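Local coordinates for protein Tv2483 (Treponema vincentii, PDB 6DET) that probably serves as the substrate-binding lipoprotein of an ABC transporter, selectively capturing L-arginine for uptake by a pathogenic treponeme, at residues Pro27-Ser30 and Lys31-Lys35; Glu68-Arg72 and Leu73-Pro77. All coordinates share one frame; numbering follows the deposited sequence.

In the fold
From the N terminus the chain first forms helix 28-35, and contact 1 lies within its length, closing successive turns from Pro27 onward. Strand 37-42 follows, and the chain later returns through helix 61-73; contact 2 closes the turn by which that helix passes into strand 76-81, the parallel neighbour of strand 37-42. The two contacts follow in series, neither nested nor crossed, with centres about 13 Å apart. They touch where Val32 CG1 lies 3.7 Å from Ile75 CD1 and Trp29 CH2 4.1 Å from Leu73 CD2. Helix 228-243 receives side chains from both, so three helices and the edge of the sheet meet here.

Contact 1: residues Pro27-Ser30 and Lys31-Lys35; sequences PSWS and KVQVK
Trp29 and Gln33, one helical turn apart, share a water that donates to Gln33 OE1 at 2.8 Å and accepts from Trp29 NE1 at 3.0 Å. The water sits in the plane of the indole, at its edge, and bridges the ring N-H to the amide oxygen, Gln33 OE1 lying 3.8 Å from Trp29 NE1. The Gln33 side chain comes over one face of the indole: its CB lies 4.2 Å from the centroid of the Trp29 six-membered ring, a CH-pi contact displaced toward the rim. With CG anti to the backbone N (chi1 -170°) and the chain extended, the amide passes beside CZ2, its plane turned 40° from the ring. This is i to i+4 pairing along helix 28-35, whose first turn starts at Pro27 in the N-cap position. Here Lys31 N donates to Pro27 O at 2.9 Å, and the same spacing recurs from Gln33 N to Trp29 O and from Val34 N to Ser30 O; the bond from Val32 N to Ser28 O is weak. Lys31 runs alongside the proline, its CE 3.9 Å from Pro27 CG. On another side of the helix, Val32 crosses the indole at about a right angle, CG1 meeting Trp29 CZ3 at 3.9 Å. Both side chains also press on Leu230 of helix 228-243. Ser28 OG hydrogen-bonds Asp26 OD1, just before the helix, and also Ser229 OG and Leu230 N at the start of helix 228-243, while Ser229 OG also bonds Trp29 N.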
loop_
_atom_site.group_PDB
_atom_site.type_symbol
_atom_site.label_atom_id
_atom_site.label_comp_id
_atom_site.label_asym_id
_atom_site.label_seq_id
_atom_site.Cartn_x
_atom_site.Cartn_y
_atom_site.Cartn_z
ATOM N N PRO A 27 -26.343 -1.580 6.805
ATOM C CA PRO A 27 -26.699 -1.530 5.380
ATOM C C PRO A 27 -25.530 -1.354 4.411
ATOM O O PRO A 27 -25.772 -1.024 3.248
ATOM C CB PRO A 27 -27.625 -0.307 5.312
ATOM C CG PRO A 27 -27.103 0.570 6.381
ATOM C CD PRO A 27 -26.668 -0.328 7.501
ATOM N N SER A 28 -24.281 -1.578 4.822
ATOM C CA SER A 28 -23.180 -1.194 3.931
ATOM C C SER A 28 -23.121 -2.097 2.697
ATOM O O SER A 28 -22.894 -1.613 1.581
ATOM C CB SER A 28 -21.836 -1.189 4.673
ATOM O OG SER A 28 -21.513 -2.441 5.293
ATOM N N TRP A 29 -23.347 -3.407 2.861
ATOM C CA TRP A 29 -23.435 -4.263 1.679
ATOM C C TRP A 29 -24.653 -3.906 0.838
ATOM O O TRP A 29 -24.555 -3.763 -0.388
ATOM C CB TRP A 29 -23.457 -5.745 2.063
ATOM C CG TRP A 29 -23.868 -6.597 0.900
ATOM C CD1 TRP A 29 -24.985 -7.380 0.816
ATOM C CD2 TRP A 29 -23.217 -6.692 -0.371
ATOM N NE1 TRP A 29 -25.054 -7.980 -0.417
ATOM C CE2 TRP A 29 -23.980 -7.577 -1.164
ATOM C CE3 TRP A 29 -22.060 -6.126 -0.914
ATOM C CZ2 TRP A 29 -23.624 -7.906 -2.470
ATOM C CZ3 TRP A 29 -21.709 -6.462 -2.222
ATOM C CH2 TRP A 29 -22.493 -7.346 -2.977
ATOM N N SER A 30 -25.828 -3.774 1.466
ATOM C CA SER A 30 -27.012 -3.414 0.696
ATOM C C SER A 30 -26.780 -2.164 -0.157
ATOM O O SER A 30 -27.221 -2.094 -1.314
ATOM C CB SER A 30 -28.188 -3.209 1.637
ATOM O OG SER A 30 -28.547 -4.464 2.203
ATOM N N LYS A 31 -26.124 -1.153 0.407
ATOM C CA LYS A 31 -25.907 0.080 -0.349
ATOM C C LYS A 31 -25.086 -0.190 -1.609
ATOM O O LYS A 31 -25.407 0.311 -2.696
ATOM C CB LYS A 31 -25.229 1.114 0.540
ATOM C CG LYS A 31 -26.145 1.797 1.539
ATOM C CD LYS A 31 -25.385 2.774 2.441
ATOM C CE LYS A 31 -26.289 3.198 3.603
ATOM N NZ LYS A 31 -25.591 3.959 4.666
ATOM N N VAL A 32 -24.028 -0.996 -1.483
ATOM C CA VAL A 32 -23.185 -1.332 -2.628
ATOM C C VAL A 32 -23.946 -2.177 -3.637
ATOM O O VAL A 32 -23.824 -1.975 -4.854
ATOM C CB VAL A 32 -21.912 -2.045 -2.134
ATOM C CG1 VAL A 32 -21.198 -2.756 -3.276
ATOM C CG2 VAL A 32 -21.029 -1.046 -1.424
ATOM N N GLN A 33 -24.755 -3.129 -3.163
ATOM C CA GLN A 33 -25.513 -3.963 -4.092
ATOM C C GLN A 33 -26.531 -3.151 -4.888
ATOM O O GLN A 33 -26.742 -3.417 -6.075
ATOM C CB GLN A 33 -26.223 -5.104 -3.368
ATOM C CG GLN A 33 -26.791 -6.065 -4.382
ATOM C CD GLN A 33 -27.393 -7.312 -3.780
ATOM O OE1 GLN A 33 -28.027 -7.279 -2.715
ATOM N NE2 GLN A 33 -27.248 -8.423 -4.493
ATOM N N VAL A 34 -27.170 -2.165 -4.255
ATOM C CA VAL A 34 -28.199 -1.383 -4.940
ATOM C C VAL A 34 -27.570 -0.505 -6.017
ATOM O O VAL A 34 -28.090 -0.415 -7.140
ATOM C CB VAL A 34 -29.004 -0.550 -3.927
ATOM C CG1 VAL A 34 -29.942 0.436 -4.658
ATOM C CG2 VAL A 34 -29.847 -1.495 -3.004
ATOM N N LYS A 35 -26.463 0.168 -5.678
ATOM C CA LYS A 35 -25.699 0.952 -6.664
ATOM C C LYS A 35 -25.039 0.050 -7.687
ATOM O O LYS A 35 -24.692 0.515 -8.773
ATOM C CB LYS A 35 -24.590 1.778 -6.011
ATOM C CG LYS A 35 -24.982 2.654 -4.853
ATOM C CD LYS A 35 -23.738 3.025 -4.019
ATOM C CE LYS A 35 -24.135 3.699 -2.706
ATOM N NZ LYS A 35 -22.988 4.231 -1.923
HETATM O O HOH W 1 -27.421 -9.610 -1.291
#

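Contact 2: residues Glu68-Arg72 and Leu73-Pro77; sequences ELCRR and LGIHP
The guanidinium groups of Arg71 and Arg72 both meet the Glu68 carboxylate edge-on, in the last turns before the chain leaves the helix through Leu73 and Gly74. Arg71 grips it side-on with two nitrogens: NE reaches Glu68 OE1 at 2.9 Å, almost straight at 174°, and NH2 reaches OE2, both oxygens being met on their syn sides. Arg72 comes to the anti side of Glu68 OE2, its NE 2.8 Å away and OE2 close to the guanidinium plane; NH2 adds a weak bond. OE2 thus takes a strong bond from each arginine, which probably stabilises the ionised carboxylate, and the two bonds of Arg71, one to each oxygen, restrain the rotation of both flat groups. Arg72 NH1 continues the network to Glu240 and Asp244. Past these charges the helix ends in a Schellman motif. Gly74, with phi 75°, turns the backbone, so that Ile75 N donates to Cys70 O at 3.1 Å while Gly74 N donates to Arg71 O from above its carbonyl plane. The apolar contact that goes with the motif is made by Cys70 CB and Ile75 CG1, 3.7 Å apart. CG1 lies between the backbone N and the carbonyl carbon (chi1 64°), which turns it back toward the helix. Cys70 SG extends further, to 3.7 Å from Pro77 CB, packing the helix on strand 76-81; helix 61-73 thus lies in the beta-alpha-beta crossover between parallel strands 37-42 and 76-81, and Leu38 of the first touches both Cys70 and Ile75. On the flank facing helix 228-243, Leu69 and Leu73 lie side by side, CD2 of Leu69 and CD1 of Leu73 being 4.0 Å apart; Ile234 packs on Leu69 and Val237 on Leu73.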
loop_
_atom_site.group_PDB
_atom_site.type_symbol
_atom_site.label_atom_id
_atom_site.label_comp_id
_atom_site.label_asym_id
_atom_site.label_seq_id
_atom_site.Cartn_x
_atom_site.Cartn_y
_atom_site.Cartn_z
ATOM N N GLU A 68 -11.864 -8.856 -10.254
ATOM C CA GLU A 68 -12.443 -10.196 -10.239
ATOM C C GLU A 68 -13.418 -10.350 -9.078
ATOM O O GLU A 68 -14.479 -10.967 -9.229
ATOM C CB GLU A 68 -11.325 -11.245 -10.163
ATOM C CG GLU A 68 -11.819 -12.676 -9.962
ATOM C CD GLU A 68 -12.715 -13.166 -11.080
ATOM O OE1 GLU A 68 -12.868 -12.466 -12.111
ATOM O OE2 GLU A 68 -13.289 -14.279 -10.927
ATOM N N LEU A 69 -13.078 -9.787 -7.920
ATOM C CA LEU A 69 -13.984 -9.815 -6.785
ATOM C C LEU A 69 -15.325 -9.180 -7.140
ATOM O O LEU A 69 -16.385 -9.754 -6.873
ATOM C CB LEU A 69 -13.346 -9.098 -5.612
ATOM C CG LEU A 69 -14.259 -8.991 -4.404
ATOM C CD1 LEU A 69 -13.607 -9.599 -3.183
ATOM C CD2 LEU A 69 -14.552 -7.535 -4.199
ATOM N N CYS A 70 -15.296 -7.984 -7.743
ATOM C CA CYS A 70 -16.546 -7.323 -8.108
ATOM C C CYS A 70 -17.278 -8.104 -9.190
ATOM O O CYS A 70 -18.516 -8.188 -9.180
ATOM C CB CYS A 70 -16.248 -5.877 -8.556
ATOM S SG CYS A 70 -15.817 -4.778 -7.238
ATOM N N ARG A 71 -16.538 -8.734 -10.109
ATOM C CA ARG A 71 -17.211 -9.555 -11.101
ATOM C C ARG A 71 -18.009 -10.655 -10.421
ATOM O O ARG A 71 -19.172 -10.886 -10.752
ATOM C CB ARG A 71 -16.222 -10.172 -12.085
ATOM C CG ARG A 71 -16.940 -10.940 -13.204
ATOM C CD ARG A 71 -15.972 -11.744 -14.036
ATOM N NE ARG A 71 -15.468 -12.887 -13.284
ATOM C CZ ARG A 71 -16.130 -14.034 -13.143
ATOM N NH1 ARG A 71 -17.309 -14.189 -13.714
ATOM N NH2 ARG A 71 -15.614 -15.025 -12.429
ATOM N N ARG A 72 -17.391 -11.341 -9.461
ATOM C CA ARG A 72 -18.094 -12.421 -8.769
ATOM C C ARG A 72 -19.286 -11.906 -7.975
ATOM O O ARG A 72 -20.271 -12.641 -7.800
ATOM C CB ARG A 72 -17.127 -13.164 -7.846
ATOM C CG ARG A 72 -16.100 -13.973 -8.600
ATOM C CD ARG A 72 -15.168 -14.775 -7.688
ATOM N NE ARG A 72 -14.061 -15.347 -8.443
ATOM C CZ ARG A 72 -13.380 -16.432 -8.085
ATOM N NH1 ARG A 72 -13.700 -17.088 -6.975
ATOM N NH2 ARG A 72 -12.371 -16.858 -8.838
ATOM N N LEU A 73 -19.200 -10.692 -7.430
ATOM C CA LEU A 73 -20.305 -10.108 -6.672
ATOM C C LEU A 73 -21.379 -9.488 -7.547
ATOM O O LEU A 73 -22.425 -9.061 -7.023
ATOM C CB LEU A 73 -19.781 -9.060 -5.699
ATOM C CG LEU A 73 -18.999 -9.628 -4.514
ATOM C CD1 LEU A 73 -18.373 -8.522 -3.737
ATOM C CD2 LEU A 73 -19.936 -10.471 -3.607
ATOM N N GLY A 74 -21.187 -9.469 -8.861
ATOM C CA GLY A 74 -22.208 -8.915 -9.734
ATOM C C GLY A 74 -22.286 -7.400 -9.722
ATOM O O GLY A 74 -23.345 -6.843 -10.044
ATOM N N ILE A 75 -21.178 -6.717 -9.413
ATOM C CA ILE A 75 -21.137 -5.268 -9.262
ATOM C C ILE A 75 -19.976 -4.730 -10.082
ATOM O O ILE A 75 -19.017 -5.447 -10.388
ATOM C CB ILE A 75 -20.993 -4.826 -7.781
ATOM C CG1 ILE A 75 -19.660 -5.288 -7.184
ATOM C CG2 ILE A 75 -22.173 -5.359 -6.953
ATOM C CD1 ILE A 75 -19.478 -4.922 -5.718
ATOM N N HIS A 76 -20.042 -3.408 -10.381
ATOM C CA HIS A 76 -19.021 -2.797 -11.227
ATOM C C HIS A 76 -17.909 -2.191 -10.376
ATOM O O HIS A 76 -18.192 -1.430 -9.438
ATOM C CB HIS A 76 -19.644 -1.721 -12.123
ATOM C CG HIS A 76 -18.674 -1.098 -13.081
ATOM N ND1 HIS A 76 -18.009 -1.828 -14.045
ATOM C CD2 HIS A 76 -18.247 0.181 -13.216
ATOM C CE1 HIS A 76 -17.218 -1.023 -14.734
ATOM N NE2 HIS A 76 -17.342 0.200 -14.251
ATOM N N PRO A 77 -16.635 -2.515 -10.640
ATOM C CA PRO A 77 -15.545 -1.894 -9.888
ATOM C C PRO A 77 -15.214 -0.538 -10.483
ATOM O O PRO A 77 -15.085 -0.420 -11.698
ATOM C CB PRO A 77 -14.383 -2.876 -10.082
ATOM C CG PRO A 77 -14.626 -3.434 -11.450
ATOM C CD PRO A 77 -16.143 -3.537 -11.586
#